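Local coordinates for 2-keto-3-deoxy-D-arabinonate dehydratase (Sulfolobus solfataricus, PDB 2Q1A), which catalyses the magnesium-dependent dehydration of 2-dehydro-3-deoxy-D-arabinonate to 2,5-dioxopentanoate, a step in converting D-arabinonate to 2-oxoglutarate, at residues Asp163-Arg168 and Lys182-Cys187; Glu143-Val148 and Ile251-Thr256; Lys2-Val7 and Tyr15-Asn20. All blocks are in the same frame, centred on the assembly; numbering follows the deposited sequence.

Interaction 1: Asp163-Arg168 and Lys182-Cys187; sequences DDVSAR and KIYAGC. With MG (magnesium ion), chain B; 2KT (2-ketobutyric acid), chain C.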
loop_
_atom_site.group_PDB
_atom_site.type_symbol
_atom_site.label_atom_id
_atom_site.label_comp_id
_atom_site.label_asym_id
_atom_site.label_seq_id
_atom_site.Cartn_x
_atom_site.Cartn_y
_atom_site.Cartn_z
ATOM N N ASP A 163 2.148 -32.756 -6.254
ATOM C CA ASP A 163 3.270 -33.512 -6.742
ATOM C C ASP A 163 4.523 -33.148 -5.926
ATOM O O ASP A 163 5.128 -32.094 -6.131
ATOM C CB ASP A 163 3.462 -33.203 -8.227
ATOM C CG ASP A 163 4.507 -34.076 -8.885
ATOM O OD1 ASP A 163 5.249 -34.783 -8.172
ATOM O OD2 ASP A 163 4.589 -34.042 -10.133
ATOM N N ASP A 164 4.903 -34.026 -5.001
ATOM C CA ASP A 164 6.142 -33.863 -4.245
ATOM C C ASP A 164 7.342 -34.331 -5.089
ATOM O O ASP A 164 7.863 -35.439 -4.924
ATOM C CB ASP A 164 6.036 -34.587 -2.881
ATOM C CG ASP A 164 7.356 -34.621 -2.105
ATOM O OD1 ASP A 164 8.231 -33.756 -2.306
ATOM O OD2 ASP A 164 7.518 -35.537 -1.273
ATOM N N VAL A 165 7.780 -33.465 -5.995
ATOM C CA VAL A 165 8.889 -33.783 -6.895
ATOM C C VAL A 165 10.174 -34.043 -6.093
ATOM O O VAL A 165 10.599 -33.198 -5.308
ATOM C CB VAL A 165 9.086 -32.664 -7.961
ATOM C CG1 VAL A 165 10.066 -33.092 -9.028
ATOM C CG2 VAL A 165 7.752 -32.298 -8.601
ATOM N N SER A 166 10.779 -35.214 -6.286
ATOM C CA SER A 166 11.937 -35.627 -5.473
ATOM C C SER A 166 13.137 -36.127 -6.290
ATOM O O SER A 166 13.006 -37.068 -7.078
ATOM C CB SER A 166 11.523 -36.716 -4.467
ATOM O OG SER A 166 10.282 -36.423 -3.841
ATOM N N ALA A 167 14.301 -35.502 -6.090
ATOM C CA ALA A 167 15.579 -36.026 -6.605
ATOM C C ALA A 167 16.008 -37.251 -5.792
ATOM O O ALA A 167 16.880 -37.170 -4.918
ATOM C CB ALA A 167 16.664 -34.952 -6.580
ATOM N N ARG A 168 15.380 -38.386 -6.097
ATOM C CA ARG A 168 15.564 -39.638 -5.363
ATOM C C ARG A 168 17.011 -40.135 -5.279
ATOM O O ARG A 168 17.404 -40.749 -4.282
ATOM C CB ARG A 168 14.657 -40.722 -5.951
ATOM C CG ARG A 168 13.155 -40.452 -5.772
ATOM C CD ARG A 168 12.744 -40.530 -4.307
ATOM N NE ARG A 168 13.262 -41.746 -3.686
ATOM C CZ ARG A 168 12.620 -42.911 -3.665
ATOM N NH1 ARG A 168 11.413 -43.022 -4.211
ATOM N NH2 ARG A 168 13.181 -43.967 -3.090
ATOM N N LYS A 182 14.603 -32.065 -2.241
ATOM C CA LYS A 182 13.179 -31.726 -2.111
ATOM C C LYS A 182 12.803 -30.265 -2.394
ATOM O O LYS A 182 11.662 -29.984 -2.768
ATOM C CB LYS A 182 12.670 -32.123 -0.718
ATOM C CG LYS A 182 12.567 -33.626 -0.462
ATOM C CD LYS A 182 11.203 -34.171 -0.813
ATOM C CE LYS A 182 11.153 -35.680 -0.644
ATOM N NZ LYS A 182 9.799 -36.250 -0.952
ATOM N N ILE A 183 13.756 -29.346 -2.222
ATOM C CA ILE A 183 13.477 -27.900 -2.194
ATOM C C ILE A 183 14.293 -27.162 -3.242
ATOM O O ILE A 183 15.513 -27.028 -3.111
ATOM C CB ILE A 183 13.798 -27.255 -0.789
ATOM C CG1 ILE A 183 13.204 -28.074 0.364
ATOM C CG2 ILE A 183 13.311 -25.808 -0.722
ATOM C CD1 ILE A 183 13.825 -27.762 1.730
ATOM N N TYR A 184 13.603 -26.666 -4.267
ATOM C CA TYR A 184 14.231 -25.966 -5.389
ATOM C C TYR A 184 13.150 -25.411 -6.319
ATOM O O TYR A 184 11.964 -25.727 -6.160
ATOM C CB TYR A 184 15.188 -26.900 -6.158
ATOM C CG TYR A 184 14.552 -28.163 -6.718
ATOM C CD1 TYR A 184 14.101 -28.207 -8.040
ATOM C CD2 TYR A 184 14.429 -29.320 -5.943
ATOM C CE1 TYR A 184 13.524 -29.365 -8.578
ATOM C CE2 TYR A 184 13.855 -30.490 -6.469
ATOM C CZ TYR A 184 13.401 -30.498 -7.793
ATOM O OH TYR A 184 12.825 -31.632 -8.338
ATOM N N ALA A 185 13.554 -24.587 -7.281
ATOM C CA ALA A 185 12.613 -24.026 -8.258
ATOM C C ALA A 185 11.879 -25.119 -9.039
ATOM O O ALA A 185 12.492 -25.901 -9.766
ATOM C CB ALA A 185 13.321 -23.056 -9.205
ATOM N N GLY A 186 10.564 -25.183 -8.857
ATOM C CA GLY A 186 9.742 -26.153 -9.568
ATOM C C GLY A 186 9.727 -27.534 -8.938
ATOM O O GLY A 186 9.409 -28.520 -9.618
ATOM N N CYS A 187 10.045 -27.602 -7.638
ATOM C CA CYS A 187 10.086 -28.864 -6.896
ATOM C C CYS A 187 8.709 -29.340 -6.477
ATOM O O CYS A 187 8.581 -30.392 -5.845
ATOM C CB CYS A 187 10.956 -28.724 -5.643
ATOM S SG CYS A 187 10.270 -27.636 -4.351
HETATM MG MG MG B . 6.514 -37.224 -0.687
HETATM C C4 2KT C . 10.059 -38.767 1.894
HETATM C C3 2KT C . 8.976 -39.461 1.975
HETATM C C2 2KT C . 8.023 -39.027 1.252
HETATM O O3 2KT C . 8.119 -37.966 0.631
HETATM C C 2KT C . 6.884 -39.727 1.154
HETATM O OXT 2KT C . 6.750 -40.807 1.772
HETATM O O 2KT C . 5.957 -39.283 0.433
HETATM O O HOH W 1 5.391 -36.357 1.000
#
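Asp-164 carries its carboxylate trans to the backbone N (chi1 172°), and the Lys-182 chain bends at chi2 (-91°) before running extended to NZ; the two side chains cross at about a right angle. They form a salt bridge in which Lys-182 NZ lies 3.2 Å from Asp-164 OD1; the 2.4 Å from NZ to Asp-164 OD2 is too short to be read literally. Lys-182 NZ also donates to Ser-166 OG at 2.9 Å. The same hydroxyl donates a hydrogen bond to Asp-164 O, 2.8 Å from OG and met from above the carbonyl plane, which makes Ser-166 a second-shell support for both partners.

This is one side of the active site. Asp-164 OD2 binds the magnesium ion at 2.0 Å, while Lys-182 NZ donates to the keto oxygen O3 of 2-ketobutyric acid, which itself coordinates the metal. Farther from the ion, Val-165 N makes a weak hydrogen bond to Cys-187 O, which also lies 3.1 Å from Val-165 CB, and Val-165 CG1 sits 3.2 Å from Tyr-184 OH, a hydroxyl bonded to Ala-132 O. Tyr-184 opens a type II turn that folds Cys-187 back, placing its CB over the centre of the tyrosine ring.

The first segment lies on strand 156-167 and runs into the next helix, and the second leaves helix 178-182 on the way to strand 188-196. Strand 140-150 pairs alongside Asp-164 through Glu-143, and Lys-118 of strand 114-119 bonds to Asp-164 OD1, Lys-182 O and Cys-187 O, joining both segments to that strand.

Interaction 2: Glu143-Val148 and Ile251-Thr256; sequences EPELAV and ILTTGT. With MG (magnesium ion), chain B; 2KT (2-ketobutyric acid), chain C.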
loop_
_atom_site.group_PDB
_atom_site.type_symbol
_atom_site.label_atom_id
_atom_site.label_comp_id
_atom_site.label_asym_id
_atom_site.label_seq_id
_atom_site.Cartn_x
_atom_site.Cartn_y
_atom_site.Cartn_z
ATOM N N GLU A 143 5.927 -37.556 -6.981
ATOM C CA GLU A 143 5.210 -38.254 -5.925
ATOM C C GLU A 143 3.755 -37.776 -5.842
ATOM O O GLU A 143 3.479 -36.676 -5.356
ATOM C CB GLU A 143 5.946 -38.121 -4.587
ATOM C CG GLU A 143 7.336 -38.791 -4.566
ATOM C CD GLU A 143 7.995 -38.804 -3.180
ATOM O OE1 GLU A 143 9.140 -39.306 -3.063
ATOM O OE2 GLU A 143 7.372 -38.312 -2.210
ATOM N N PRO A 144 2.818 -38.598 -6.341
ATOM C CA PRO A 144 1.399 -38.242 -6.322
ATOM C C PRO A 144 0.851 -38.313 -4.911
ATOM O O PRO A 144 0.902 -39.372 -4.284
ATOM C CB PRO A 144 0.747 -39.313 -7.209
ATOM C CG PRO A 144 1.675 -40.468 -7.175
ATOM C CD PRO A 144 3.057 -39.911 -6.967
ATOM N N GLU A 145 0.345 -37.189 -4.411
ATOM C CA GLU A 145 -0.077 -37.104 -3.015
ATOM C C GLU A 145 -1.360 -36.301 -2.842
ATOM O O GLU A 145 -1.606 -35.339 -3.571
ATOM C CB GLU A 145 1.038 -36.486 -2.167
ATOM C CG GLU A 145 2.390 -37.186 -2.290
ATOM C CD GLU A 145 3.409 -36.746 -1.252
ATOM O OE1 GLU A 145 4.593 -37.132 -1.393
ATOM O OE2 GLU A 145 3.041 -36.030 -0.289
ATOM N N LEU A 146 -2.182 -36.712 -1.884
ATOM C CA LEU A 146 -3.290 -35.892 -1.421
ATOM C C LEU A 146 -2.741 -34.847 -0.444
ATOM O O LEU A 146 -1.925 -35.164 0.436
ATOM C CB LEU A 146 -4.357 -36.753 -0.738
ATOM C CG LEU A 146 -5.541 -36.040 -0.075
ATOM C CD1 LEU A 146 -6.481 -35.452 -1.118
ATOM C CD2 LEU A 146 -6.292 -36.990 0.855
ATOM N N ALA A 147 -3.181 -33.606 -0.613
ATOM C CA ALA A 147 -2.705 -32.509 0.211
ATOM C C ALA A 147 -3.858 -31.707 0.800
ATOM O O ALA A 147 -4.879 -31.491 0.143
ATOM C CB ALA A 147 -1.787 -31.615 -0.587
ATOM N N VAL A 148 -3.689 -31.280 2.049
ATOM C CA VAL A 148 -4.696 -30.450 2.707
ATOM C C VAL A 148 -4.268 -28.984 2.762
ATOM O O VAL A 148 -3.081 -28.679 2.909
ATOM C CB VAL A 148 -5.036 -30.954 4.139
ATOM C CG1 VAL A 148 -5.899 -32.210 4.082
ATOM C CG2 VAL A 148 -3.764 -31.194 4.969
ATOM N N ILE A 251 -0.096 -25.470 3.190
ATOM C CA ILE A 251 -0.441 -26.762 2.625
ATOM C C ILE A 251 0.428 -27.859 3.224
ATOM O O ILE A 251 1.658 -27.728 3.287
ATOM C CB ILE A 251 -0.335 -26.783 1.072
ATOM C CG1 ILE A 251 -1.439 -25.932 0.440
ATOM C CG2 ILE A 251 -0.427 -28.208 0.548
ATOM C CD1 ILE A 251 -1.388 -25.857 -1.088
ATOM N N LEU A 252 -0.232 -28.925 3.675
ATOM C CA LEU A 252 0.431 -30.158 4.062
ATOM C C LEU A 252 0.153 -31.256 3.035
ATOM O O LEU A 252 -1.008 -31.586 2.752
ATOM C CB LEU A 252 -0.021 -30.616 5.457
ATOM C CG LEU A 252 0.499 -31.963 5.987
ATOM C CD1 LEU A 252 2.022 -32.005 6.053
ATOM C CD2 LEU A 252 -0.095 -32.286 7.345
ATOM N N THR A 253 1.224 -31.817 2.482
ATOM C CA THR A 253 1.105 -32.956 1.576
ATOM C C THR A 253 1.380 -34.272 2.318
ATOM O O THR A 253 2.403 -34.417 2.993
ATOM C CB THR A 253 1.948 -32.776 0.284
ATOM O OG1 THR A 253 1.648 -33.832 -0.630
ATOM C CG2 THR A 253 3.449 -32.742 0.562
ATOM N N THR A 254 0.451 -35.219 2.190
ATOM C CA THR A 254 0.334 -36.343 3.129
ATOM C C THR A 254 1.148 -37.619 2.846
ATOM O O THR A 254 0.950 -38.633 3.518
ATOM C CB THR A 254 -1.145 -36.724 3.349
ATOM O OG1 THR A 254 -1.702 -37.220 2.124
ATOM C CG2 THR A 254 -1.947 -35.511 3.811
ATOM N N GLY A 255 2.060 -37.578 1.879
ATOM C CA GLY A 255 2.884 -38.752 1.549
ATOM C C GLY A 255 2.369 -39.564 0.364
ATOM O O GLY A 255 1.163 -39.588 0.096
ATOM N N THR A 256 3.281 -40.232 -0.340
ATOM C CA THR A 256 2.925 -41.001 -1.541
ATOM C C THR A 256 2.914 -42.521 -1.344
ATOM O O THR A 256 3.586 -43.054 -0.455
ATOM C CB THR A 256 3.842 -40.658 -2.746
ATOM O OG1 THR A 256 3.241 -41.140 -3.951
ATOM C CG2 THR A 256 5.235 -41.278 -2.590
HETATM MG MG MG B . 6.514 -37.224 -0.687
HETATM C C4 2KT C . 10.059 -38.767 1.894
HETATM C C3 2KT C . 8.976 -39.461 1.975
HETATM C C2 2KT C . 8.023 -39.027 1.252
HETATM O O3 2KT C . 8.119 -37.966 0.631
HETATM C C 2KT C . 6.884 -39.727 1.154
HETATM O OXT 2KT C . 6.750 -40.807 1.772
HETATM O O 2KT C . 5.957 -39.283 0.433
HETATM O O HOH W 1 5.391 -36.357 1.000
HETATM O O HOH W 2 -1.297 -38.946 0.135
#
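Glu-145 and Thr-253 cross at about a right angle in the tightly packed part of this contact: Thr-253 OG1, anti to its own N (chi1 -172°), donates to Glu-145 OE2 at 2.6 Å. Gly-255 N reaches the same Glu-145 OE2, 2.8 Å away, from the opposite face of the carboxylate. Glu-145 OE1 is turned to the magnesium ion, which it binds at 2.0 Å beside Glu-143 OE2; the two donors, with this metal bond, probably fix the group's rotation. The other oxygen of Glu-143, OE1, is held by a salt bridge to Arg-89.

Next to this site the antiparallel strands 140-150 and 250-253 run close, with Ala-147 and Thr-253 as a non-hydrogen-bonded pair and Val-148 with Leu-252 as a hydrogen-bonded one. Val-148 CG2 and Leu-252 CB lie side by side, 3.8 Å apart. Both strands belong to the FAH-family catalytic fold, in which strand 140-150 supplies two acidic metal ligands and the loop after Thr-253 supplies substrate contacts. Thr-256 N donates to the carboxylate O of 2-ketobutyric acid at 2.9 Å. Its OG1 meanwhile bonds to Pro-144 O, and its CG2 rests against the Glu-143 side chain. A glycine in place of Thr-256 would probably leave Pro-144 O without this donor, open a gap beside Glu-143 and let the substrate-binding amide shift.

The contact is looser at Leu-146, Thr-254 and Gly-255, where a buried water sits between the two segments. Leu-146 O still takes both Thr-254 N and Thr-254 OG1, but Leu-146 N donates to the water 3.1 Å away, which in turn donates to Thr-254 OG1 and Gly-255 O. On the metal side a second water, bound to the magnesium ion, donates weakly to Glu-145 OE2.

Interaction 3: Lys2-Val7 and Tyr15-Asn20; sequences KLFRVV and YAILDN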
loop_
_atom_site.group_PDB
_atom_site.type_symbol
_atom_site.label_atom_id
_atom_site.label_comp_id
_atom_site.label_asym_id
_atom_site.label_seq_id
_atom_site.Cartn_x
_atom_site.Cartn_y
_atom_site.Cartn_z
ATOM N N LYS A 2 -15.452 -25.540 -5.583
ATOM C CA LYS A 2 -14.117 -25.802 -6.106
ATOM C C LYS A 2 -13.469 -24.500 -6.589
ATOM O O LYS A 2 -13.982 -23.839 -7.491
ATOM C CB LYS A 2 -14.174 -26.864 -7.212
ATOM C CG LYS A 2 -14.916 -28.130 -6.783
ATOM C CD LYS A 2 -14.899 -29.238 -7.825
ATOM C CE LYS A 2 -15.793 -30.389 -7.372
ATOM N NZ LYS A 2 -15.425 -31.680 -7.997
ATOM N N LEU A 3 -12.354 -24.131 -5.964
ATOM C CA LEU A 3 -11.648 -22.888 -6.280
ATOM C C LEU A 3 -10.588 -23.070 -7.343
ATOM O O LEU A 3 -9.795 -24.004 -7.275
ATOM C CB LEU A 3 -10.957 -22.319 -5.036
ATOM C CG LEU A 3 -11.574 -21.129 -4.315
ATOM C CD1 LEU A 3 -12.922 -21.518 -3.762
ATOM C CD2 LEU A 3 -10.653 -20.665 -3.195
ATOM N N PHE A 4 -10.565 -22.155 -8.305
ATOM C CA PHE A 4 -9.416 -22.029 -9.189
ATOM C C PHE A 4 -9.002 -20.567 -9.369
ATOM O O PHE A 4 -9.700 -19.661 -8.926
ATOM C CB PHE A 4 -9.636 -22.767 -10.527
ATOM C CG PHE A 4 -10.786 -22.247 -11.362
ATOM C CD1 PHE A 4 -12.103 -22.597 -11.068
ATOM C CD2 PHE A 4 -10.543 -21.462 -12.485
ATOM C CE1 PHE A 4 -13.166 -22.143 -11.853
ATOM C CE2 PHE A 4 -11.591 -21.000 -13.283
ATOM C CZ PHE A 4 -12.911 -21.342 -12.965
ATOM N N ARG A 5 -7.851 -20.348 -9.999
ATOM C CA ARG A 5 -7.322 -19.001 -10.202
ATOM C C ARG A 5 -6.677 -18.877 -11.569
ATOM O O ARG A 5 -5.987 -19.793 -12.025
ATOM C CB ARG A 5 -6.307 -18.646 -9.108
ATOM C CG ARG A 5 -5.823 -17.185 -9.138
ATOM C CD ARG A 5 -5.038 -16.814 -7.894
ATOM N NE ARG A 5 -3.785 -17.558 -7.793
ATOM C CZ ARG A 5 -2.780 -17.245 -6.983
ATOM N NH1 ARG A 5 -2.863 -16.188 -6.187
ATOM N NH2 ARG A 5 -1.684 -17.990 -6.970
ATOM N N VAL A 6 -6.908 -17.741 -12.221
ATOM C CA VAL A 6 -6.229 -17.425 -13.475
ATOM C C VAL A 6 -5.353 -16.178 -13.346
ATOM O O VAL A 6 -5.648 -15.271 -12.564
ATOM C CB VAL A 6 -7.221 -17.259 -14.682
ATOM C CG1 VAL A 6 -8.111 -18.483 -14.832
ATOM C CG2 VAL A 6 -8.062 -15.996 -14.550
ATOM N N VAL A 7 -4.263 -16.156 -14.104
ATOM C CA VAL A 7 -3.512 -14.934 -14.326
ATOM C C VAL A 7 -4.018 -14.332 -15.642
ATOM O O VAL A 7 -4.229 -15.044 -16.625
ATOM C CB VAL A 7 -1.960 -15.161 -14.289
ATOM C CG1 VAL A 7 -1.500 -16.113 -15.380
ATOM C CG2 VAL A 7 -1.203 -13.836 -14.381
ATOM N N TYR A 15 -12.012 -17.821 -8.927
ATOM C CA TYR A 15 -13.335 -18.296 -9.307
ATOM C C TYR A 15 -13.705 -19.549 -8.519
ATOM O O TYR A 15 -12.826 -20.290 -8.061
ATOM C CB TYR A 15 -13.386 -18.628 -10.801
ATOM C CG TYR A 15 -13.182 -17.469 -11.754
ATOM C CD1 TYR A 15 -14.244 -16.645 -12.128
ATOM C CD2 TYR A 15 -11.929 -17.220 -12.314
ATOM C CE1 TYR A 15 -14.055 -15.592 -13.023
ATOM C CE2 TYR A 15 -11.733 -16.177 -13.204
ATOM C CZ TYR A 15 -12.794 -15.368 -13.554
ATOM O OH TYR A 15 -12.586 -14.329 -14.435
ATOM N N ALA A 16 -15.004 -19.793 -8.378
ATOM C CA ALA A 16 -15.494 -20.981 -7.690
ATOM C C ALA A 16 -16.648 -21.621 -8.450
ATOM O O ALA A 16 -17.551 -20.918 -8.919
ATOM C CB ALA A 16 -15.918 -20.636 -6.273
ATOM N N ILE A 17 -16.598 -22.949 -8.579
ATOM C CA ILE A 17 -17.694 -23.733 -9.151
ATOM C C ILE A 17 -18.533 -24.293 -8.023
ATOM O O ILE A 17 -18.004 -24.911 -7.097
ATOM C CB ILE A 17 -17.195 -24.939 -9.970
ATOM C CG1 ILE A 17 -16.006 -24.555 -10.834
ATOM C CG2 ILE A 17 -18.322 -25.526 -10.822
ATOM C CD1 ILE A 17 -14.917 -25.564 -10.763
ATOM N N LEU A 18 -19.837 -24.071 -8.109
ATOM C CA LEU A 18 -20.790 -24.664 -7.181
ATOM C C LEU A 18 -21.397 -25.901 -7.822
ATOM O O LEU A 18 -21.487 -25.985 -9.055
ATOM C CB LEU A 18 -21.876 -23.655 -6.812
ATOM C CG LEU A 18 -21.616 -22.724 -5.620
ATOM C CD1 LEU A 18 -20.302 -21.949 -5.734
ATOM C CD2 LEU A 18 -22.793 -21.762 -5.431
ATOM N N ASP A 19 -21.814 -26.855 -6.987
ATOM C CA ASP A 19 -22.305 -28.169 -7.445
ATOM C C ASP A 19 -22.998 -28.159 -8.814
ATOM O O ASP A 19 -22.717 -29.007 -9.666
ATOM C CB ASP A 19 -23.220 -28.809 -6.384
ATOM C CG ASP A 19 -22.440 -29.402 -5.203
ATOM O OD1 ASP A 19 -21.387 -30.048 -5.424
ATOM O OD2 ASP A 19 -22.890 -29.228 -4.046
ATOM N N ASN A 20 -23.876 -27.178 -9.025
ATOM C CA ASN A 20 -24.673 -27.063 -10.254
ATOM C C ASN A 20 -23.960 -26.417 -11.458
ATOM O O ASN A 20 -24.612 -25.788 -12.310
ATOM C CB ASN A 20 -25.967 -26.301 -9.952
ATOM C CG ASN A 20 -25.706 -24.968 -9.274
ATOM O OD1 ASN A 20 -25.122 -24.913 -8.184
ATOM N ND2 ASN A 20 -26.131 -23.883 -9.917
#
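Lys-2 with Ile-17 and Phe-4 with Tyr-15 are the hydrogen-bonded pairs of an antiparallel beta hairpin, strands 2-8 and 11-18, whose short segments run at 152° to each other with Leu-3 and Ala-16 as the non-hydrogen-bonded pair between them. Each hydrogen-bonded pair makes both of its N-H to O bonds, and two of the same carbonyls also receive CA-H contacts, Lys-2 O from Ala-16 CA and Tyr-15 O from Leu-3 CA.

The face bearing Lys-2, Phe-4, Tyr-15 and Ile-17 carries most of the side-chain contact. Phe-4 has CG set between its backbone N and carbonyl carbon (chi1 62°), which swings the ring across to the partner strand. There Tyr-15 CB stands over one face of the ring, offset toward the rim, in a CH-pi contact 3.8 Å from the Phe-4 centroid. The two ring planes are nearly parallel, at 23°, but slid apart, so they barely overlap. Ile-17 comes at the edge of the Phe-4 ring instead: its CG1 is 3.9 Å from Phe-4 CE1, while its CD1 reaches back to Lys-2 CB. On the other face Leu-3 CD1 touches Ala-16 CB at 4.0 Å.

Beyond the hairpin, Tyr-53 and Leu-56 of helix 53-59 pack against Phe-4, and strand 22-26 lies next to strand 11-18. The polar ends find partners outside the pair: Lys-2 NZ bonds to Asn-278 O, and Tyr-15 OH bonds to Asp-46 of a neighbouring subunit, so the hairpin also takes part in the tetramer interface. Closer in, the edge of the Tyr-15 ring is met in its plane by Val-6, whose CG2 stops 3.9 Å from Tyr-15 CE2.

From the N terminus, interaction 3 comes first and closes the short hairpin between strands 2-8 and 11-18. It is finished before the other two open, and its centre is about 27 Å from that of interaction 1 and about 21 Å from that of interaction 2. Interaction 2 then opens at residues 143-148 and closes a long loop only at 251-256. Interaction 1 is nested inside that loop, its own segments bracketing two helices. The nested pair touch: strands 140-150 and 156-167 are neighbours in the same sheet, and both contacts share the magnesium ion and 2-ketobutyric acid. The hairpin lies away from this site.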